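Local coordinates for protein glutathione S-transferase (Ceriporiopsis subvermispora, PDB 6J3E) that probably conjugates glutathione to electrophilic compounds, as a serine-type glutathione S-transferase of a white-rot fungus, at residues A[4-9]-A[37-42]; A[26-31]-A[251-256]. One frame throughout, in Å; residues are numbered along the deposited sequence.

Contact 1: A[4-9]-A[37-42]; sequences VIQFYD and PYKTIW
Ile5 pairs with Tyr38 and Asp9 with Trp42 at the two ends of a parallel strand pair, 5-9 beside 38-42. The strand axes come within 4.5 Å, and their N-to-C directions differ by 31°. Four backbone hydrogen bonds join them: Lys39 N to Ile5 O (2.6 Å), Phe7 N to Lys39 O (2.7 Å), Ile41 N to Phe7 O (2.8 Å) and Asp9 N to Ile41 O (3.0 Å). A water continues the ladder, accepting from Ile5 N and donating to Pro37 O. The two strands and helix 22-34 form the first beta-alpha-beta unit of the thioredoxin-like N-terminal domain. Strand 38-42 is outermost in the sheet, and strand 73-76 flanks 5-9.

On one face, Ile41 lies alongside Tyr8, with Ile41 CG1 over one face of the ring and Ile41 CD1 3.4 Å from Tyr8 CE2. Helix 48-55 also touches Tyr8 through Val51 and Ile55. Gln6 OE1 accepts from Lys39 NZ, but the modelled bond is too short to trust.

On the other face, the Phe7 and Tyr38 rings meet obliquely, side by side, with nearly perpendicular planes. Tyr38 CG sits between its backbone N and carbonyl carbon (chi1 56°), which brings Tyr38 CE2 to 3.8 Å from Phe7 CD2. Tyr38 OH bonds to Asn32. The Asp9 carboxylate lies alongside the Trp42 indole, with planes 24° apart. Asp9 OD1 hydrogen-bonds to Thr24, and Asp9 OD2 salt-bridges to Arg28.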
loop_
_atom_site.group_PDB
_atom_site.type_symbol
_atom_site.label_atom_id
_atom_site.label_comp_id
_atom_site.label_asym_id
_atom_site.label_seq_id
_atom_site.Cartn_x
_atom_site.Cartn_y
_atom_site.Cartn_z
ATOM N N VAL A 4 19.353 30.018 5.498
ATOM C CA VAL A 4 19.256 28.576 5.295
ATOM C C VAL A 4 17.802 28.155 5.131
ATOM O O VAL A 4 16.886 28.976 5.263
ATOM C CB VAL A 4 19.896 27.819 6.461
ATOM C CG1 VAL A 4 21.322 28.284 6.661
ATOM C CG2 VAL A 4 19.073 28.037 7.696
ATOM N N ILE A 5 17.589 26.865 4.837
ATOM C CA ILE A 5 16.235 26.315 4.758
ATOM C C ILE A 5 15.456 26.650 6.018
ATOM O O ILE A 5 15.932 26.451 7.141
ATOM C CB ILE A 5 16.277 24.795 4.564
ATOM C CG1 ILE A 5 16.857 24.449 3.210
ATOM C CG2 ILE A 5 14.860 24.202 4.643
ATOM C CD1 ILE A 5 15.810 24.454 2.136
ATOM N N GLN A 6 14.237 27.130 5.837
ATOM C CA GLN A 6 13.328 27.329 6.944
ATOM C C GLN A 6 12.398 26.123 7.034
ATOM O O GLN A 6 11.827 25.692 6.024
ATOM C CB GLN A 6 12.560 28.631 6.761
ATOM C CG GLN A 6 13.490 29.814 6.616
ATOM C CD GLN A 6 12.799 31.114 6.917
ATOM O OE1 GLN A 6 13.114 31.786 7.905
ATOM N NE2 GLN A 6 11.831 31.478 6.073
ATOM N N PHE A 7 12.277 25.563 8.235
ATOM C CA PHE A 7 11.578 24.301 8.466
ATOM C C PHE A 7 10.544 24.530 9.549
ATOM O O PHE A 7 10.903 24.780 10.701
ATOM C CB PHE A 7 12.556 23.203 8.880
ATOM C CG PHE A 7 11.900 21.955 9.410
ATOM C CD1 PHE A 7 10.900 21.317 8.699
ATOM C CD2 PHE A 7 12.329 21.386 10.603
ATOM C CE1 PHE A 7 10.321 20.149 9.186
ATOM C CE2 PHE A 7 11.757 20.227 11.090
ATOM C CZ PHE A 7 10.753 19.604 10.380
ATOM N N TYR A 8 9.271 24.428 9.192
ATOM C CA TYR A 8 8.186 24.743 10.110
ATOM C C TYR A 8 7.689 23.473 10.783
ATOM O O TYR A 8 7.422 22.466 10.117
ATOM C CB TYR A 8 7.059 25.470 9.376
ATOM C CG TYR A 8 7.543 26.785 8.776
ATOM C CD1 TYR A 8 8.268 26.813 7.582
ATOM C CD2 TYR A 8 7.295 27.999 9.411
ATOM C CE1 TYR A 8 8.730 28.016 7.037
ATOM C CE2 TYR A 8 7.745 29.202 8.867
ATOM C CZ TYR A 8 8.461 29.204 7.686
ATOM O OH TYR A 8 8.903 30.393 7.160
ATOM N N ASP A 9 7.558 23.539 12.103
ATOM C CA ASP A 9 7.329 22.383 12.953
ATOM C C ASP A 9 6.414 22.824 14.088
ATOM O O ASP A 9 6.275 24.016 14.364
ATOM C CB ASP A 9 8.675 21.834 13.469
ATOM C CG ASP A 9 8.597 20.402 13.994
ATOM O OD1 ASP A 9 7.494 19.822 14.106
ATOM O OD2 ASP A 9 9.671 19.873 14.338
ATOM N N PRO A 37 21.471 22.043 5.946
ATOM C CA PRO A 37 21.229 22.915 7.097
ATOM C C PRO A 37 19.861 23.551 7.003
ATOM O O PRO A 37 19.374 23.873 5.913
ATOM C CB PRO A 37 22.326 23.974 6.977
ATOM C CG PRO A 37 22.601 24.025 5.511
ATOM C CD PRO A 37 22.479 22.606 5.032
ATOM N N TYR A 38 19.249 23.755 8.164
ATOM C CA TYR A 38 17.953 24.407 8.192
ATOM C C TYR A 38 17.756 25.069 9.538
ATOM O O TYR A 38 18.442 24.759 10.513
ATOM C CB TYR A 38 16.821 23.417 7.942
ATOM C CG TYR A 38 16.838 22.270 8.918
ATOM C CD1 TYR A 38 17.627 21.151 8.683
ATOM C CD2 TYR A 38 16.073 22.301 10.073
ATOM C CE1 TYR A 38 17.645 20.105 9.559
ATOM C CE2 TYR A 38 16.085 21.253 10.954
ATOM C CZ TYR A 38 16.878 20.158 10.686
ATOM O OH TYR A 38 16.906 19.097 11.539
ATOM N N LYS A 39 16.791 25.972 9.572
ATOM C CA LYS A 39 16.354 26.623 10.792
ATOM C C LYS A 39 14.920 26.188 11.082
ATOM O O LYS A 39 14.087 26.133 10.168
ATOM C CB LYS A 39 16.455 28.142 10.625
ATOM C CG LYS A 39 15.896 28.966 11.771
ATOM C CD LYS A 39 15.894 30.461 11.429
ATOM C CE LYS A 39 15.467 30.719 9.991
ATOM N NZ LYS A 39 14.401 31.755 9.917
ATOM N N THR A 40 14.631 25.877 12.339
ATOM C CA THR A 40 13.286 25.459 12.706
ATOM C C THR A 40 12.455 26.653 13.158
ATOM O O THR A 40 12.912 27.466 13.962
ATOM C CB THR A 40 13.309 24.400 13.805
ATOM O OG1 THR A 40 13.918 23.210 13.298
ATOM C CG2 THR A 40 11.867 24.078 14.236
ATOM N N ILE A 41 11.229 26.741 12.644
ATOM C CA ILE A 41 10.260 27.758 13.030
ATOM C C ILE A 41 9.058 27.052 13.664
ATOM O O ILE A 41 8.351 26.293 12.986
ATOM C CB ILE A 41 9.824 28.608 11.829
ATOM C CG1 ILE A 41 11.034 29.283 11.191
ATOM C CG2 ILE A 41 8.814 29.614 12.279
ATOM C CD1 ILE A 41 10.707 30.335 10.172
ATOM N N TRP A 42 8.813 27.326 14.949
ATOM C CA TRP A 42 7.815 26.605 15.738
ATOM C C TRP A 42 6.449 27.264 15.594
ATOM O O TRP A 42 6.292 28.453 15.892
ATOM C CB TRP A 42 8.249 26.544 17.204
ATOM C CG TRP A 42 9.552 25.770 17.365
ATOM C CD1 TRP A 42 10.811 26.289 17.543
ATOM C CD2 TRP A 42 9.717 24.348 17.295
ATOM N NE1 TRP A 42 11.737 25.272 17.616
ATOM C CE2 TRP A 42 11.089 24.074 17.468
ATOM C CE3 TRP A 42 8.835 23.281 17.114
ATOM C CZ2 TRP A 42 11.592 22.781 17.465
ATOM C CZ3 TRP A 42 9.334 21.997 17.128
ATOM C CH2 TRP A 42 10.698 21.757 17.300
HETATM O O HOH W 1 19.903 25.382 3.362
#

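Contact 2: A[26-31]-A[251-256]; sequences KTRYTL and EVVPDA. With EDO (1,2-ethanediol), chain D.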
loop_
_atom_site.group_PDB
_atom_site.type_symbol
_atom_site.label_atom_id
_atom_site.label_comp_id
_atom_site.label_asym_id
_atom_site.label_seq_id
_atom_site.Cartn_x
_atom_site.Cartn_y
_atom_site.Cartn_z
ATOM N N LYS A 26 9.383 12.950 9.815
ATOM C CA LYS A 26 9.741 12.434 8.503
ATOM C C LYS A 26 10.627 13.440 7.787
ATOM O O LYS A 26 11.701 13.094 7.286
ATOM C CB LYS A 26 8.486 12.119 7.685
ATOM C CG LYS A 26 7.702 10.899 8.170
ATOM C CD LYS A 26 6.581 10.513 7.196
ATOM C CE LYS A 26 5.267 11.089 7.629
ATOM N NZ LYS A 26 4.289 11.283 6.543
ATOM N N THR A 27 10.234 14.714 7.813
ATOM C CA THR A 27 11.008 15.743 7.117
ATOM C C THR A 27 12.260 16.139 7.897
ATOM O O THR A 27 13.305 16.419 7.292
ATOM C CB THR A 27 10.113 16.950 6.825
ATOM O OG1 THR A 27 9.180 16.579 5.807
ATOM C CG2 THR A 27 10.918 18.157 6.332
ATOM N N ARG A 28 12.193 16.148 9.231
ATOM C CA ARG A 28 13.399 16.381 10.016
ATOM C C ARG A 28 14.425 15.279 9.761
ATOM O O ARG A 28 15.591 15.558 9.452
ATOM C CB ARG A 28 13.059 16.481 11.507
ATOM C CG ARG A 28 14.261 16.831 12.388
ATOM C CD ARG A 28 13.897 17.031 13.861
ATOM N NE ARG A 28 13.007 18.166 14.081
ATOM C CZ ARG A 28 13.401 19.439 14.152
ATOM N NH1 ARG A 28 14.678 19.769 14.004
ATOM N NH2 ARG A 28 12.505 20.394 14.370
ATOM N N TYR A 29 14.003 14.016 9.878
ATOM C CA TYR A 29 14.894 12.912 9.542
ATOM C C TYR A 29 15.511 13.116 8.162
ATOM O O TYR A 29 16.729 12.979 7.990
ATOM C CB TYR A 29 14.133 11.580 9.597
ATOM C CG TYR A 29 14.149 10.856 10.937
ATOM C CD1 TYR A 29 15.334 10.682 11.650
ATOM C CD2 TYR A 29 12.986 10.316 11.467
ATOM C CE1 TYR A 29 15.354 9.998 12.862
ATOM C CE2 TYR A 29 12.995 9.639 12.673
ATOM C CZ TYR A 29 14.178 9.478 13.372
ATOM O OH TYR A 29 14.171 8.800 14.585
ATOM N N THR A 30 14.690 13.494 7.175
ATOM C CA THR A 30 15.189 13.621 5.806
ATOM C C THR A 30 16.242 14.729 5.694
ATOM O O THR A 30 17.290 14.531 5.057
ATOM C CB THR A 30 14.018 13.852 4.841
ATOM O OG1 THR A 30 13.039 12.818 5.028
ATOM C CG2 THR A 30 14.489 13.789 3.392
ATOM N N LEU A 31 16.006 15.886 6.331
ATOM C CA LEU A 31 16.998 16.963 6.287
ATOM C C LEU A 31 18.274 16.596 7.047
ATOM O O LEU A 31 19.369 16.994 6.640
ATOM C CB LEU A 31 16.393 18.254 6.837
ATOM C CG LEU A 31 15.292 18.926 6.010
ATOM C CD1 LEU A 31 14.523 19.884 6.886
ATOM C CD2 LEU A 31 15.865 19.672 4.820
ATOM N N GLU A 251 18.395 11.374 14.766
ATOM C CA GLU A 251 17.296 11.737 15.663
ATOM C C GLU A 251 17.733 12.923 16.524
ATOM O O GLU A 251 18.041 12.796 17.711
ATOM C CB GLU A 251 16.892 10.540 16.521
ATOM C CG GLU A 251 15.848 10.856 17.602
ATOM C CD GLU A 251 15.550 9.690 18.515
ATOM O OE1 GLU A 251 14.903 9.906 19.567
ATOM O OE2 GLU A 251 15.940 8.553 18.189
ATOM N N VAL A 252 17.785 14.100 15.895
ATOM C CA VAL A 252 18.347 15.286 16.546
ATOM C C VAL A 252 17.578 16.529 16.113
ATOM O O VAL A 252 17.147 16.646 14.963
ATOM C CB VAL A 252 19.859 15.455 16.236
ATOM C CG1 VAL A 252 20.645 14.165 16.468
ATOM C CG2 VAL A 252 20.052 15.902 14.822
ATOM N N VAL A 253 17.406 17.460 17.048
ATOM C CA VAL A 253 16.950 18.814 16.742
ATOM C C VAL A 253 18.185 19.716 16.730
ATOM O O VAL A 253 18.758 19.974 17.799
ATOM C CB VAL A 253 15.910 19.306 17.751
ATOM C CG1 VAL A 253 14.568 18.661 17.466
ATOM C CG2 VAL A 253 16.357 18.983 19.146
ATOM N N PRO A 254 18.622 20.203 15.570
ATOM C CA PRO A 254 20.004 20.682 15.439
ATOM C C PRO A 254 20.423 21.916 16.222
ATOM O O PRO A 254 21.475 22.471 15.880
ATOM C CB PRO A 254 20.117 20.954 13.933
ATOM C CG PRO A 254 19.254 19.949 13.342
ATOM C CD PRO A 254 18.047 19.907 14.250
ATOM N N ASP A 255 19.659 22.375 17.221
ATOM C CA ASP A 255 20.219 23.291 18.215
ATOM C C ASP A 255 20.387 24.714 17.665
ATOM O O ASP A 255 21.046 24.919 16.641
ATOM C CB ASP A 255 21.566 22.716 18.702
ATOM C CG ASP A 255 21.823 22.928 20.177
ATOM O OD1 ASP A 255 21.023 22.452 21.007
ATOM O OD2 ASP A 255 22.866 23.530 20.505
ATOM N N ALA A 256 19.791 25.709 18.322
ATOM C CA ALA A 256 20.025 27.113 17.944
ATOM C C ALA A 256 19.663 28.066 19.076
ATOM O O ALA A 256 20.302 28.067 20.129
ATOM C CB ALA A 256 19.243 27.480 16.688
HETATM C C1 EDO D . 2.057 16.224 5.711
HETATM O O1 EDO D . 0.916 16.036 6.564
HETATM C C2 EDO D . 2.600 14.864 5.297
HETATM O O2 EDO D . 3.531 14.418 6.283
HETATM O O HOH W 2 16.442 7.451 15.703
#
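Arg28 and Tyr29 of helix 22-34, in the thioredoxin-like N-terminal domain, meet residues 251-254 of the tail that follows the helical C-terminal domain. Earlier on the helix, Lys26 does not touch the tail. Its NZ donates to O2 of a 1,2-ethanediol at 3.2 Å and also bonds to Ser86. The diol is probably from the crystallisation liquor. It also bonds to Ser86 and Asn23, so it sits among residues that bind glutathione in this protein.

Arg28 runs out with CG anti to its N (chi1 -176°) and bends at chi3 (-64°). Val253 CG1 then lies over the centre of one guanidinium face, 3.6 Å from Arg28 CZ. Pro254 comes to the edge, with its CD 3.4 Å from Arg28 NH1. Arg28 CD lies 3.5 Å from Val252 O, and that oxygen bonds to Asn32. Arg28 NH2 has its salt-bridge partner in Asp9.

The Tyr29 side chain lies alongside Glu251. Tyr29 OH donates to a water at 2.9 Å, and this water donates to Glu251 OE2 at 2.8 Å. The other carboxylate oxygen, Glu251 OE1, pairs with Arg220. Next along, Thr30 N and Thr30 OG1 both hydrogen-bond to Lys26 O within the helix.

No direct hydrogen bond crosses between helix and tail. The tail supplies carbon to a guanidinium face and edge, while the charges of Arg28 and Glu251 are probably balanced from outside the two segments.

Overall arrangement
Both contacts use the same beta-alpha-beta unit. Contact 1 joins its two strands, and contact 2 sets its helix, 22-34, against the end of the chain. Both are partly buried: strand 5-9 lies inside the sheet, whereas in contact 2 the helix residues are buried and the tail is partly or fully exposed. Backbone hydrogen bonds dominate contact 1. Contact 2 rests on side-chain packing and one water bridge. Arg28 ties them together. Its NH2 lies 2.9 Å from Asp9 OD2, packs on Phe7 and makes a weak hydrogen bond with Thr40 OG1. Tyr38 reaches the tail, with its OH 3.1 Å from Pro254 CD. The tail follows the helical C-terminal domain in the chain, yet packs on the N-terminal one.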